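Local coordinates for protein quinone oxidoreductase (Thermus thermophilus, PDB 1IZ0) that probably reduces quinones with electrons from NADPH, as a member of the zinc-free quinone oxidoreductases related to the alcohol dehydrogenases, at residues Gly241-Leu244 against Thr245-Leu248; Val276-Phe279 against Ala280-Glu283; Glu173-Thr176 against Tyr177-Pro181; Leu262-Leu265 against Gly266-Arg270. One frame throughout, in Å; residues are numbered along the deposited sequence.

Contact 1 (Gly241-Leu244 against Thr245-Leu248); sequences GFWL and TPLL
The carbonyl oxygen of Leu244 takes two weak backbone hydrogen bonds, from Leu247 N at 2.8 Å with a bent N-H...O angle of 121° and from Leu248 N. They close a single helical turn just beyond strand 238-241, the outermost strand on this side of the Rossmann-type nucleotide-binding sheet. The indole of Trp243 folds back against the start of that turn, CG anti to its own backbone N (chi1 -175°). Pro246 CD lies over one face, 3.7 Å from the centroid of the six-membered ring, while Thr245 CB sits over the five-membered ring on the same face; both are CH-pi contacts. The indole NE1 is hydrogen-bonded to Tyr49 OH. Exchanging Trp243 for an alanine would probably strip Thr245 and Pro246 of their aromatic cover and leave the Tyr49 hydroxyl without its indole mate. Phe242 and Leu244 belong to the NADPH site. The Phe242 ring, which also touches Ile217 of that site, meets Leu247 obliquely, CE2 lying 3.5 Å from Leu247 CD1. One helical turn apart, Leu244 and Leu248 cross at about a right angle beside Leu75, Leu244 CD1 lying 3.3 Å from Leu248 CD2.

Contact 2 (Val276-Phe279 against Ala280-Glu283); sequences VFPF and AEAE
The ring of Phe277 receives the carboxylate of Glu281 at its edge, OE1 lying near the ring plane and 3.9 Å from CD1, with ring and carboxylate planes almost perpendicular at 83°. The pair spans the tight connection from strand 273-278 into helix 282-288, the opening leg of the crossover in a beta-alpha-beta unit that returns to strand 297-301. Phe277 also packs on Ala284, Ala285 and Ala288 of that helix, so its ring lies between its own strand and the helix that follows. Glu281 holds the N-cap position, yet its side chain runs back toward the strand: CG stands anti to the carbonyl carbon (chi1 -70°) and the extended chain beyond it carries OE2 to 3.6 Å from Pro278 CD. Two backbone bonds make the bend. Glu281 N donates to Pro278 O at 2.8 Å, and Ala282 N reaches Phe279 O at 3.3 Å. Phe279 O has a further donor, the indole NE1 of Trp4. The buried Phe279 ring meets the Trp4 ring, their planes at about 50°, and touches Leu15, which ties the bend to the N-terminal hairpin. Ala282 CB, at the first residue of the helix, lies 3.8 Å from Phe279 O.

Contact 3 (Glu173-Thr176 against Tyr177-Pro181); sequences EAAT and YAEVP. With SO4 (sulfate ion), chain B.
Glu179 doubles back over the end of strand 173-176, its OE2 lying 3.7 Å from Ala175 CB. This is the bend from an outermost strand of the parallel Rossmann sheet into helix 180-186. With the chain extended beyond CG, the carboxylate reaches the strand backbone, and OE2 accepts Thr176 N at 3.2 Å in a nearly straight bond (170°) on its anti side, tilted 35° out of the carboxylate plane. In return Thr176 O takes Glu179 N at 3.0 Å, together with a weak bond from Val180 N, so strand end and helix start are stitched in both directions. Val180 turns its buried side chain onto Ala156 and Leu207. Tyr177, a residue of the NADPH site, has its ring in cation-pi contact with Arg197. The hydroxyl also meets Ala133 N, and a sulfate, probably from the crystallisation liquor, binds here together with Lys162 and Ser158. As all three residues belong to the NADPH site, the anion probably marks a phosphate position of the cofactor. A phenylalanine in place of Tyr177 would probably leave both the anion and Ala133 N short of a hydrogen-bonding partner. Tyr177 OH donates to sulfate O3 at 2.8 Å, with O3 lying at the ring edge, in plane.

Contact 4 (Leu262-Leu265 against Gly266-Arg270); sequences LPRL and GRELR
Arg264 runs its aliphatic chain, extended from CG to NE, obliquely across the side chains of Glu268 and Leu269. Its CB rests 3.6 Å from Leu269 CG, and its CG is 3.8 Å from Glu268 CG, so the contact is made by aliphatic carbons and not by charge. The guanidinium and carboxylate planes stand 65° apart, and Arg264 NE remains 5.1 Å from Glu268 OE1; the arginine's NH1 instead donates to Phe260 O, with its cation against the Phe260 ring. Glu268 takes a first torsion of 35°, CG between the backbone N and the carbonyl carbon, and bends at CG, which swings OE1 back beside Arg264 CA. Beneath these side chains the backbone makes a type II beta turn from Arg264 to Arg267, in the loop between helix 251-261 and strand 273-278. Gly266 occupies the third position with a positive phi of 94°, where a CB would collide with the preceding carbonyl oxygen. Arg264 O is gripped by Arg267 N and Leu269 N, each at 3.0 Å, from opposite faces of the carbonyl plane. Gly266 N returns a bond to Leu269 O at 2.9 Å, part of a single beta bridge between Leu265 and Leu269. Leu265 is buried against Pro96, Leu99 and Phe107, while Leu269 packs on Gln144 of helix 137-148. On the outer side a water donates to Pro263 O and Glu268 OE1 and accepts from Arg267 NE, lying in the guanidinium plane at its edge; the Arg267 NE to Glu268 OE1 salt bridge is long (3.8 Å) and purely electrostatic, OE1 well out of that plane.

In the fold
Contacts 1 and 3 both sit where an outermost strand of the parallel nucleotide-binding sheet ends, at its two edges, and both hold residues of the NADPH site; their nearest atoms are about 17 Å apart. Contact 3 supplies a polar, anion-binding hydroxyl, whereas contact 1 offers mainly aromatic and aliphatic surface. Contacts 2 and 4 lie away from the annotated sites. Contact 2 turns a strand of the mixed sheet into its helix, on the opposite side of the chain's centre from contact 1. Contact 4 closes a loop before that strand, with charged side chains outside and leucines within. Contact 1 has no fully buried residue, while each of the others combines buried and exposed ones.

Contact 1 (Gly241-Leu244 against Thr245-Leu248)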
loop_
_atom_site.group_PDB
_atom_site.type_symbol
_atom_site.label_atom_id
_atom_site.label_comp_id
_atom_site.label_asym_id
_atom_site.label_seq_id
_atom_site.Cartn_x
_atom_site.Cartn_y
_atom_site.Cartn_z
ATOM N N GLY A 241 3.229 4.678 -15.125
ATOM C CA GLY A 241 2.062 4.951 -14.309
ATOM C C GLY A 241 1.722 3.631 -13.666
ATOM O O GLY A 241 1.869 2.579 -14.296
ATOM N N PHE A 242 1.267 3.663 -12.424
ATOM C CA PHE A 242 0.952 2.423 -11.733
ATOM C C PHE A 242 -0.368 2.459 -10.973
ATOM O O PHE A 242 -0.670 3.421 -10.279
ATOM C CB PHE A 242 2.101 2.077 -10.773
ATOM C CG PHE A 242 1.910 0.785 -10.030
ATOM C CD1 PHE A 242 1.067 0.720 -8.929
ATOM C CD2 PHE A 242 2.536 -0.376 -10.468
ATOM C CE1 PHE A 242 0.846 -0.486 -8.276
ATOM C CE2 PHE A 242 2.321 -1.590 -9.826
ATOM C CZ PHE A 242 1.475 -1.647 -8.730
ATOM N N TRP A 243 -1.148 1.396 -11.119
ATOM C CA TRP A 243 -2.421 1.258 -10.416
ATOM C C TRP A 243 -2.624 -0.232 -10.157
ATOM O O TRP A 243 -2.782 -1.024 -11.088
ATOM C CB TRP A 243 -3.576 1.833 -11.241
ATOM C CG TRP A 243 -4.867 1.817 -10.482
ATOM C CD1 TRP A 243 -5.016 1.902 -9.126
ATOM C CD2 TRP A 243 -6.190 1.709 -11.025
ATOM N NE1 TRP A 243 -6.346 1.848 -8.791
ATOM C CE2 TRP A 243 -7.090 1.730 -9.936
ATOM C CE3 TRP A 243 -6.702 1.592 -12.326
ATOM C CZ2 TRP A 243 -8.475 1.637 -10.105
ATOM C CZ3 TRP A 243 -8.085 1.498 -12.496
ATOM C CH2 TRP A 243 -8.955 1.522 -11.387
ATOM N N LEU A 244 -2.608 -0.602 -8.880
ATOM C CA LEU A 244 -2.732 -1.994 -8.444
ATOM C C LEU A 244 -3.973 -2.779 -8.891
ATOM O O LEU A 244 -3.857 -3.888 -9.420
ATOM C CB LEU A 244 -2.611 -2.034 -6.911
ATOM C CG LEU A 244 -2.335 -3.305 -6.094
ATOM C CD1 LEU A 244 -3.636 -3.968 -5.739
ATOM C CD2 LEU A 244 -1.415 -4.250 -6.851
ATOM N N THR A 245 -5.150 -2.197 -8.685
ATOM C CA THR A 245 -6.413 -2.852 -9.008
ATOM C C THR A 245 -6.457 -3.690 -10.287
ATOM O O THR A 245 -6.669 -4.900 -10.220
ATOM C CB THR A 245 -7.565 -1.822 -9.011
ATOM O OG1 THR A 245 -7.656 -1.220 -7.710
ATOM C CG2 THR A 245 -8.893 -2.492 -9.339
ATOM N N PRO A 246 -6.254 -3.072 -11.463
ATOM C CA PRO A 246 -6.291 -3.852 -12.706
ATOM C C PRO A 246 -5.325 -5.035 -12.713
ATOM O O PRO A 246 -5.618 -6.079 -13.293
ATOM C CB PRO A 246 -5.922 -2.827 -13.779
ATOM C CG PRO A 246 -6.346 -1.527 -13.177
ATOM C CD PRO A 246 -5.930 -1.662 -11.740
ATOM N N LEU A 247 -4.175 -4.870 -12.069
ATOM C CA LEU A 247 -3.177 -5.929 -12.029
ATOM C C LEU A 247 -3.657 -7.191 -11.306
ATOM O O LEU A 247 -3.242 -8.302 -11.648
ATOM C CB LEU A 247 -1.890 -5.401 -11.382
ATOM C CG LEU A 247 -1.302 -4.152 -12.057
ATOM C CD1 LEU A 247 -0.099 -3.652 -11.283
ATOM C CD2 LEU A 247 -0.914 -4.476 -13.498
ATOM N N LEU A 248 -4.527 -7.029 -10.314
ATOM C CA LEU A 248 -5.043 -8.177 -9.567
ATOM C C LEU A 248 -5.736 -9.201 -10.456
ATOM O O LEU A 248 -5.847 -10.369 -10.090
ATOM C CB LEU A 248 -6.029 -7.722 -8.487
ATOM C CG LEU A 248 -5.494 -7.169 -7.164
ATOM C CD1 LEU A 248 -3.971 -7.132 -7.152
ATOM C CD2 LEU A 248 -6.084 -5.789 -6.948
#

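Contact 2 (Val276-Phe279 against Ala280-Glu283)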
loop_
_atom_site.group_PDB
_atom_site.type_symbol
_atom_site.label_atom_id
_atom_site.label_comp_id
_atom_site.label_asym_id
_atom_site.label_seq_id
_atom_site.Cartn_x
_atom_site.Cartn_y
_atom_site.Cartn_z
ATOM N N VAL A 276 -3.941 1.736 15.676
ATOM C CA VAL A 276 -4.963 0.704 15.605
ATOM C C VAL A 276 -6.220 1.250 16.278
ATOM O O VAL A 276 -6.198 1.621 17.454
ATOM C CB VAL A 276 -4.526 -0.595 16.313
ATOM C CG1 VAL A 276 -5.692 -1.568 16.362
ATOM C CG2 VAL A 276 -3.355 -1.232 15.563
ATOM N N PHE A 277 -7.312 1.292 15.521
ATOM C CA PHE A 277 -8.580 1.807 16.016
ATOM C C PHE A 277 -9.634 0.719 16.191
ATOM O O PHE A 277 -9.695 -0.246 15.422
ATOM C CB PHE A 277 -9.129 2.865 15.052
ATOM C CG PHE A 277 -8.262 4.082 14.925
ATOM C CD1 PHE A 277 -8.542 5.231 15.659
ATOM C CD2 PHE A 277 -7.135 4.064 14.113
ATOM C CE1 PHE A 277 -7.707 6.342 15.589
ATOM C CE2 PHE A 277 -6.292 5.170 14.035
ATOM C CZ PHE A 277 -6.578 6.313 14.777
ATOM N N PRO A 278 -10.466 0.853 17.229
ATOM C CA PRO A 278 -11.525 -0.126 17.481
ATOM C C PRO A 278 -12.614 0.131 16.433
ATOM O O PRO A 278 -12.712 1.232 15.896
ATOM C CB PRO A 278 -11.998 0.225 18.890
ATOM C CG PRO A 278 -10.779 0.878 19.510
ATOM C CD PRO A 278 -10.272 1.736 18.391
ATOM N N PHE A 279 -13.422 -0.880 16.147
ATOM C CA PHE A 279 -14.493 -0.763 15.166
ATOM C C PHE A 279 -15.289 0.532 15.339
ATOM O O PHE A 279 -15.564 1.247 14.371
ATOM C CB PHE A 279 -15.424 -1.965 15.303
ATOM C CG PHE A 279 -16.429 -2.082 14.201
ATOM C CD1 PHE A 279 -17.785 -1.900 14.455
ATOM C CD2 PHE A 279 -16.025 -2.393 12.909
ATOM C CE1 PHE A 279 -18.723 -2.029 13.435
ATOM C CE2 PHE A 279 -16.958 -2.525 11.884
ATOM C CZ PHE A 279 -18.306 -2.342 12.148
ATOM N N ALA A 280 -15.643 0.824 16.585
ATOM C CA ALA A 280 -16.418 2.008 16.923
ATOM C C ALA A 280 -15.792 3.334 16.487
ATOM O O ALA A 280 -16.510 4.312 16.263
ATOM C CB ALA A 280 -16.677 2.029 18.434
ATOM N N GLU A 281 -14.468 3.375 16.363
ATOM C CA GLU A 281 -13.780 4.608 15.975
ATOM C C GLU A 281 -13.408 4.742 14.497
ATOM O O GLU A 281 -12.436 5.415 14.147
ATOM C CB GLU A 281 -12.535 4.787 16.850
ATOM C CG GLU A 281 -12.878 5.112 18.302
ATOM C CD GLU A 281 -11.681 5.041 19.232
ATOM O OE1 GLU A 281 -10.626 5.628 18.900
ATOM O OE2 GLU A 281 -11.802 4.407 20.305
ATOM N N ALA A 282 -14.205 4.134 13.627
ATOM C CA ALA A 282 -13.961 4.183 12.188
ATOM C C ALA A 282 -13.658 5.581 11.642
ATOM O O ALA A 282 -12.693 5.763 10.894
ATOM C CB ALA A 282 -15.155 3.596 11.446
ATOM N N GLU A 283 -14.486 6.564 11.989
ATOM C CA GLU A 283 -14.270 7.918 11.494
ATOM C C GLU A 283 -12.890 8.412 11.892
ATOM O O GLU A 283 -12.181 9.016 11.089
ATOM C CB GLU A 283 -15.356 8.868 12.017
ATOM C CG GLU A 283 -16.701 8.685 11.324
ATOM C CD GLU A 283 -16.729 9.285 9.919
ATOM O OE1 GLU A 283 -15.715 9.180 9.192
ATOM O OE2 GLU A 283 -17.773 9.855 9.537
#

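Contact 3 (Glu173-Thr176 against Tyr177-Pro181)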
loop_
_atom_site.group_PDB
_atom_site.type_symbol
_atom_site.label_atom_id
_atom_site.label_comp_id
_atom_site.label_asym_id
_atom_site.label_seq_id
_atom_site.Cartn_x
_atom_site.Cartn_y
_atom_site.Cartn_z
ATOM N N GLU A 173 20.596 4.972 3.380
ATOM C CA GLU A 173 20.595 6.320 3.937
ATOM C C GLU A 173 19.146 6.755 3.997
ATOM O O GLU A 173 18.322 6.271 3.217
ATOM C CB GLU A 173 21.384 7.298 3.062
ATOM C CG GLU A 173 22.894 7.091 3.078
ATOM C CD GLU A 173 23.646 8.265 2.468
ATOM O OE1 GLU A 173 23.297 8.683 1.343
ATOM O OE2 GLU A 173 24.591 8.769 3.109
ATOM N N ALA A 174 18.835 7.650 4.927
ATOM C CA ALA A 174 17.482 8.176 5.081
ATOM C C ALA A 174 17.634 9.690 5.080
ATOM O O ALA A 174 18.556 10.213 5.702
ATOM C CB ALA A 174 16.866 7.699 6.396
ATOM N N ALA A 175 16.751 10.402 4.386
ATOM C CA ALA A 175 16.883 11.851 4.321
ATOM C C ALA A 175 15.564 12.604 4.215
ATOM O O ALA A 175 14.556 12.054 3.786
ATOM C CB ALA A 175 17.776 12.219 3.148
ATOM N N THR A 176 15.572 13.873 4.616
ATOM C CA THR A 176 14.371 14.685 4.520
ATOM C C THR A 176 14.269 15.080 3.053
ATOM O O THR A 176 15.269 15.066 2.329
ATOM C CB THR A 176 14.471 15.955 5.377
ATOM O OG1 THR A 176 15.617 16.706 4.967
ATOM C CG2 THR A 176 14.597 15.601 6.858
ATOM N N TYR A 177 13.070 15.426 2.603
ATOM C CA TYR A 177 12.892 15.789 1.206
ATOM C C TYR A 177 13.849 16.879 0.735
ATOM O O TYR A 177 14.361 16.824 -0.381
ATOM C CB TYR A 177 11.437 16.205 0.955
ATOM C CG TYR A 177 10.457 15.069 1.167
ATOM C CD1 TYR A 177 10.647 13.839 0.539
ATOM C CD2 TYR A 177 9.347 15.217 2.002
ATOM C CE1 TYR A 177 9.761 12.783 0.734
ATOM C CE2 TYR A 177 8.454 14.162 2.208
ATOM C CZ TYR A 177 8.666 12.947 1.572
ATOM O OH TYR A 177 7.794 11.889 1.771
ATOM N N ALA A 178 14.113 17.860 1.587
ATOM C CA ALA A 178 14.999 18.958 1.216
ATOM C C ALA A 178 16.421 18.499 0.890
ATOM O O ALA A 178 17.101 19.111 0.057
ATOM C CB ALA A 178 15.031 20.000 2.338
ATOM N N GLU A 179 16.874 17.429 1.536
ATOM C CA GLU A 179 18.232 16.943 1.299
ATOM C C GLU A 179 18.373 15.811 0.282
ATOM O O GLU A 179 19.487 15.400 -0.032
ATOM C CB GLU A 179 18.884 16.547 2.631
ATOM C CG GLU A 179 17.942 15.892 3.625
ATOM C CD GLU A 179 18.507 15.862 5.041
ATOM O OE1 GLU A 179 19.054 16.898 5.476
ATOM O OE2 GLU A 179 18.396 14.815 5.721
ATOM N N VAL A 180 17.253 15.324 -0.248
ATOM C CA VAL A 180 17.292 14.249 -1.237
ATOM C C VAL A 180 18.146 14.600 -2.466
ATOM O O VAL A 180 18.924 13.770 -2.950
ATOM C CB VAL A 180 15.856 13.858 -1.700
ATOM C CG1 VAL A 180 15.908 13.091 -3.033
ATOM C CG2 VAL A 180 15.199 12.975 -0.640
ATOM N N PRO A 181 18.000 15.828 -2.998
ATOM C CA PRO A 181 18.784 16.226 -4.166
ATOM C C PRO A 181 20.284 16.022 -3.985
ATOM O O PRO A 181 20.960 15.512 -4.878
ATOM C CB PRO A 181 18.411 17.694 -4.335
ATOM C CG PRO A 181 16.956 17.690 -3.940
ATOM C CD PRO A 181 16.962 16.834 -2.695
HETATM S S SO4 B . 5.714 12.181 4.734
HETATM O O1 SO4 B . 4.882 10.808 4.998
HETATM O O2 SO4 B . 7.078 11.877 5.125
HETATM O O3 SO4 B . 5.607 12.534 3.477
HETATM O O4 SO4 B . 5.137 13.090 5.693
#

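Contact 4 (Leu262-Leu265 against Gly266-Arg270)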
loop_
_atom_site.group_PDB
_atom_site.type_symbol
_atom_site.label_atom_id
_atom_site.label_comp_id
_atom_site.label_asym_id
_atom_site.label_seq_id
_atom_site.Cartn_x
_atom_site.Cartn_y
_atom_site.Cartn_z
ATOM N N LEU A 262 5.015 -14.204 -0.058
ATOM C CA LEU A 262 4.538 -15.119 0.980
ATOM C C LEU A 262 5.606 -15.880 1.764
ATOM O O LEU A 262 5.566 -15.917 2.995
ATOM C CB LEU A 262 3.540 -16.114 0.393
ATOM C CG LEU A 262 2.213 -15.504 -0.047
ATOM C CD1 LEU A 262 1.255 -16.625 -0.439
ATOM C CD2 LEU A 262 1.632 -14.672 1.087
ATOM N N PRO A 263 6.568 -16.507 1.075
ATOM C CA PRO A 263 7.581 -17.226 1.857
ATOM C C PRO A 263 8.368 -16.290 2.772
ATOM O O PRO A 263 9.075 -16.740 3.671
ATOM C CB PRO A 263 8.476 -17.855 0.781
ATOM C CG PRO A 263 7.515 -18.066 -0.375
ATOM C CD PRO A 263 6.719 -16.773 -0.367
ATOM N N ARG A 264 8.251 -14.987 2.545
ATOM C CA ARG A 264 8.984 -14.023 3.354
ATOM C C ARG A 264 8.133 -13.314 4.410
ATOM O O ARG A 264 8.666 -12.645 5.295
ATOM C CB ARG A 264 9.630 -12.976 2.447
ATOM C CG ARG A 264 10.669 -13.521 1.489
ATOM C CD ARG A 264 11.218 -12.396 0.622
ATOM N NE ARG A 264 12.456 -12.777 -0.053
ATOM C CZ ARG A 264 12.526 -13.624 -1.074
ATOM N NH1 ARG A 264 11.422 -14.192 -1.562
ATOM N NH2 ARG A 264 13.708 -13.910 -1.601
ATOM N N LEU A 265 6.817 -13.462 4.313
ATOM C CA LEU A 265 5.900 -12.813 5.239
ATOM C C LEU A 265 6.047 -13.369 6.645
ATOM O O LEU A 265 5.879 -14.570 6.872
ATOM C CB LEU A 265 4.457 -13.015 4.782
ATOM C CG LEU A 265 3.454 -11.864 4.915
ATOM C CD1 LEU A 265 2.046 -12.459 4.909
ATOM C CD2 LEU A 265 3.688 -11.063 6.180
ATOM N N GLY A 266 6.335 -12.482 7.588
ATOM C CA GLY A 266 6.490 -12.902 8.965
ATOM C C GLY A 266 7.940 -13.186 9.275
ATOM O O GLY A 266 8.294 -13.457 10.422
ATOM N N ARG A 267 8.780 -13.122 8.247
ATOM C CA ARG A 267 10.204 -13.381 8.409
ATOM C C ARG A 267 10.981 -12.127 8.022
ATOM O O ARG A 267 11.114 -11.217 8.838
ATOM C CB ARG A 267 10.610 -14.598 7.563
ATOM C CG ARG A 267 10.080 -15.924 8.142
ATOM C CD ARG A 267 10.317 -17.132 7.221
ATOM N NE ARG A 267 11.738 -17.364 6.971
ATOM C CZ ARG A 267 12.612 -17.755 7.894
ATOM N NH1 ARG A 267 12.221 -17.968 9.143
ATOM N NH2 ARG A 267 13.884 -17.924 7.570
ATOM N N GLU A 268 11.500 -12.043 6.806
ATOM C CA GLU A 268 12.204 -10.814 6.475
ATOM C C GLU A 268 11.219 -9.690 6.141
ATOM O O GLU A 268 11.570 -8.515 6.185
ATOM C CB GLU A 268 13.219 -11.017 5.336
ATOM C CG GLU A 268 12.834 -11.999 4.266
ATOM C CD GLU A 268 13.168 -13.430 4.641
ATOM O OE1 GLU A 268 12.222 -14.212 4.875
ATOM O OE2 GLU A 268 14.376 -13.766 4.700
ATOM N N LEU A 269 9.979 -10.043 5.823
ATOM C CA LEU A 269 8.983 -9.021 5.520
ATOM C C LEU A 269 8.007 -8.905 6.684
ATOM O O LEU A 269 7.205 -9.812 6.933
ATOM C CB LEU A 269 8.229 -9.357 4.231
ATOM C CG LEU A 269 9.105 -9.441 2.975
ATOM C CD1 LEU A 269 8.237 -9.675 1.743
ATOM C CD2 LEU A 269 9.906 -8.149 2.820
ATOM N N ARG A 270 8.088 -7.788 7.402
ATOM C CA ARG A 270 7.216 -7.561 8.545
ATOM C C ARG A 270 6.444 -6.254 8.390
ATOM O O ARG A 270 6.975 -5.170 8.661
ATOM C CB ARG A 270 8.039 -7.519 9.846
ATOM C CG ARG A 270 8.876 -8.777 10.144
ATOM C CD ARG A 270 7.996 -10.017 10.302
ATOM N NE ARG A 270 7.017 -9.883 11.380
ATOM C CZ ARG A 270 7.279 -10.069 12.675
ATOM N NH1 ARG A 270 8.502 -10.407 13.075
ATOM N NH2 ARG A 270 6.313 -9.910 13.575
HETATM O O HOH W 1 12.010 -16.603 4.087
#